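Local atomic coordinates of endo-1,4-b-d-mannanase (Trichoderma reesei, PDB entry 1QNR), a protein that hydrolyses internal beta-1,4-mannosidic bonds in mannans as an endo-acting glycoside hydrolase of family 5. Residues 166-171 with 274-279. Sequence-based numbering, arbitrary orientation.
Sequences LGNEPR and FEEYGA. With BMA (beta-D-mannopyranose), chain B; BMA (beta-D-mannopyranose), chain C.
This contact lies at what is probably the catalytic centre of a family 5 TIM barrel, where E169 of the loop after strand 161-165 faces E276 on strand 272-277. By analogy with the family, E169, the glutamate of the N-E-P sequence, is probably the acid/base and E276 the nucleophile. E169 is deposited in two conformers. In the one described, E169 CD and E276 CD lie 4.8 Å apart, a spacing that would suit a retaining mechanism. Here E169 OE2 sits 3.3 Å from E276 OE1, two acceptors close together without a bond, and the carboxylates are turned 29° apart. H241 bonds E169 OE2, and W114 bonds OE1. N168 reaches the same glutamate with CG anti to its own N (chi1 179°). Its OD1 comes within 3.2 Å of E276 OE2, again two acceptors. A water bridges the two residues: it accepts from N168 ND2 and donates to E276 OE2 at 2.8 Å. N168 has its main polar partner in N112, while Y243 and R54 hold E276. R171 extends to a linked pair of mannoses and pairs with E205. R171 NH1 and NH2 both donate to O2 of the chain C mannose at 3.0 Å, in bent bonds near 140°, and NH2 also donates to O3. With a leucine in its place, this outer mannose would probably lose its guanidinium donors and E205 its salt-bridge mate. On the inner, chain B mannose, O4 donates to E169 OE1 at 2.8 Å.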
loop_
_atom_site.group_PDB
_atom_site.type_symbol
_atom_site.label_atom_id
_atom_site.label_comp_id
_atom_site.label_asym_id
_atom_site.label_seq_id
_atom_site.Cartn_x
_atom_site.Cartn_y
_atom_site.Cartn_z
ATOM N N LEU A 166 7.915 -0.357 1.275
ATOM C CA LEU A 166 8.880 -1.433 0.993
ATOM C C LEU A 166 8.201 -2.619 0.340
ATOM O O LEU A 166 8.821 -3.206 -0.612
ATOM C CB LEU A 166 9.641 -1.796 2.280
ATOM C CG LEU A 166 10.355 -0.662 3.031
ATOM C CD1 LEU A 166 11.344 -1.294 4.063
ATOM C CD2 LEU A 166 11.046 0.322 2.104
ATOM N N GLY A 167 7.000 -3.052 0.755
ATOM C CA GLY A 167 6.342 -4.148 0.021
ATOM C C GLY A 167 4.874 -4.175 0.437
ATOM O O GLY A 167 4.415 -3.490 1.371
ATOM N N ASN A 168 4.116 -5.005 -0.318
ATOM C CA ASN A 168 2.736 -5.287 0.102
ATOM C C ASN A 168 2.735 -6.470 1.098
ATOM O O ASN A 168 2.997 -7.619 0.666
ATOM C CB ASN A 168 1.856 -5.642 -1.079
ATOM C CG ASN A 168 0.411 -5.975 -0.640
ATOM O OD1 ASN A 168 -0.246 -5.199 0.087
ATOM N ND2 ASN A 168 -0.048 -7.142 -1.072
ATOM N N GLU A 169 2.392 -6.210 2.365
ATOM C CA GLU A 169 2.175 -7.271 3.394
ATOM C C GLU A 169 3.389 -8.138 3.620
ATOM O O GLU A 169 3.253 -9.381 3.719
ATOM C CB GLU A 169 0.917 -8.175 3.081
ATOM C CG GLU A 169 -0.304 -7.237 2.870
ATOM C CD GLU A 169 -1.607 -7.981 2.809
ATOM O OE1 GLU A 169 -1.680 -9.174 2.460
ATOM O OE2 GLU A 169 -2.639 -7.300 3.017
ATOM N N PRO A 170 4.624 -7.626 3.774
ATOM C CA PRO A 170 5.789 -8.493 4.038
ATOM C C PRO A 170 5.542 -9.372 5.271
ATOM O O PRO A 170 5.096 -8.875 6.325
ATOM C CB PRO A 170 6.934 -7.510 4.294
ATOM C CG PRO A 170 6.276 -6.196 4.585
ATOM C CD PRO A 170 4.980 -6.166 3.796
ATOM N N ARG A 171 5.875 -10.670 5.144
ATOM C CA ARG A 171 5.828 -11.622 6.257
ATOM C C ARG A 171 7.086 -12.475 6.209
ATOM O O ARG A 171 7.723 -12.619 5.143
ATOM C CB ARG A 171 4.621 -12.584 6.207
ATOM C CG ARG A 171 3.234 -11.888 6.297
ATOM C CD ARG A 171 2.206 -13.051 6.293
ATOM N NE ARG A 171 0.842 -12.542 6.453
ATOM C CZ ARG A 171 -0.230 -13.344 6.678
ATOM N NH1 ARG A 171 -0.060 -14.672 6.728
ATOM N NH2 ARG A 171 -1.413 -12.760 6.791
ATOM N N PHE A 274 -4.508 3.384 8.378
ATOM C CA PHE A 274 -5.367 2.181 8.317
ATOM C C PHE A 274 -5.478 1.860 6.802
ATOM O O PHE A 274 -6.369 2.413 6.116
ATOM C CB PHE A 274 -6.689 2.512 8.989
ATOM C CG PHE A 274 -7.796 1.509 9.072
ATOM C CD1 PHE A 274 -7.508 0.143 8.946
ATOM C CD2 PHE A 274 -9.115 1.901 9.314
ATOM C CE1 PHE A 274 -8.570 -0.773 9.099
ATOM C CE2 PHE A 274 -10.179 1.003 9.433
ATOM C CZ PHE A 274 -9.875 -0.352 9.345
ATOM N N GLU A 275 -4.515 1.110 6.273
ATOM C CA GLU A 275 -4.193 1.115 4.829
ATOM C C GLU A 275 -4.987 0.151 3.960
ATOM O O GLU A 275 -5.047 0.381 2.739
ATOM C CB GLU A 275 -2.673 0.814 4.713
ATOM C CG GLU A 275 -2.116 0.826 3.277
ATOM C CD GLU A 275 -0.620 0.518 3.236
ATOM O OE1 GLU A 275 -0.200 -0.587 3.640
ATOM O OE2 GLU A 275 0.112 1.423 2.674
ATOM N N GLU A 276 -5.577 -0.903 4.548
ATOM C CA GLU A 276 -6.497 -1.780 3.827
ATOM C C GLU A 276 -7.554 -2.304 4.782
ATOM O O GLU A 276 -7.170 -2.626 5.938
ATOM C CB GLU A 276 -5.839 -3.032 3.211
ATOM C CG GLU A 276 -4.754 -2.834 2.136
ATOM C CD GLU A 276 -4.269 -4.129 1.583
ATOM O OE1 GLU A 276 -4.904 -5.213 1.828
ATOM O OE2 GLU A 276 -3.213 -4.207 0.896
ATOM N N TYR A 277 -8.789 -2.499 4.343
ATOM C CA TYR A 277 -9.790 -3.194 5.186
ATOM C C TYR A 277 -10.971 -3.617 4.304
ATOM O O TYR A 277 -11.282 -2.963 3.302
ATOM C CB TYR A 277 -10.282 -2.318 6.348
ATOM C CG TYR A 277 -10.850 -0.973 5.977
ATOM C CD1 TYR A 277 -12.202 -0.739 5.660
ATOM C CD2 TYR A 277 -10.037 0.190 5.958
ATOM C CE1 TYR A 277 -12.701 0.511 5.361
ATOM C CE2 TYR A 277 -10.524 1.443 5.656
ATOM C CZ TYR A 277 -11.863 1.636 5.336
ATOM O OH TYR A 277 -12.377 2.895 5.014
ATOM N N GLY A 278 -11.668 -4.671 4.748
ATOM C CA GLY A 278 -12.911 -5.045 4.039
ATOM C C GLY A 278 -13.650 -6.095 4.864
ATOM O O GLY A 278 -13.025 -6.886 5.603
ATOM N N ALA A 279 -14.953 -6.168 4.626
ATOM C CA ALA A 279 -15.836 -7.235 5.181
ATOM C C ALA A 279 -16.558 -7.869 4.015
ATOM O O ALA A 279 -17.192 -7.157 3.228
ATOM C CB ALA A 279 -16.826 -6.618 6.174
HETATM C C1 BMA B . -3.447 -14.117 3.090
HETATM C C2 BMA B . -3.621 -14.213 1.554
HETATM C C3 BMA B . -3.322 -12.861 0.902
HETATM C C4 BMA B . -4.080 -11.746 1.610
HETATM C C5 BMA B . -3.896 -11.760 3.130
HETATM C C6 BMA B . -4.945 -10.840 3.852
HETATM O O2 BMA B . -4.965 -14.592 1.226
HETATM O O3 BMA B . -3.591 -12.839 -0.474
HETATM O O4 BMA B . -3.638 -10.505 1.041
HETATM O O5 BMA B . -4.327 -13.083 3.636
HETATM O O6 BMA B . -4.459 -10.900 5.198
HETATM C C1 BMA C . -3.814 -17.355 7.286
HETATM C C2 BMA C . -4.013 -15.825 7.351
HETATM C C3 BMA C . -4.439 -15.240 5.985
HETATM C C4 BMA C . -3.458 -15.693 4.900
HETATM C C5 BMA C . -3.311 -17.250 4.914
HETATM C C6 BMA C . -2.514 -17.866 3.792
HETATM O O1 BMA C . -3.296 -17.813 8.534
HETATM O O2 BMA C . -2.796 -15.198 7.786
HETATM O O3 BMA C . -4.330 -13.799 6.123
HETATM O O4 BMA C . -3.876 -15.359 3.599
HETATM O O5 BMA C . -2.790 -17.591 6.249
HETATM O O6 BMA C . -1.096 -17.806 3.888
HETATM O O HOH W 1 -3.122 -6.666 -0.530
#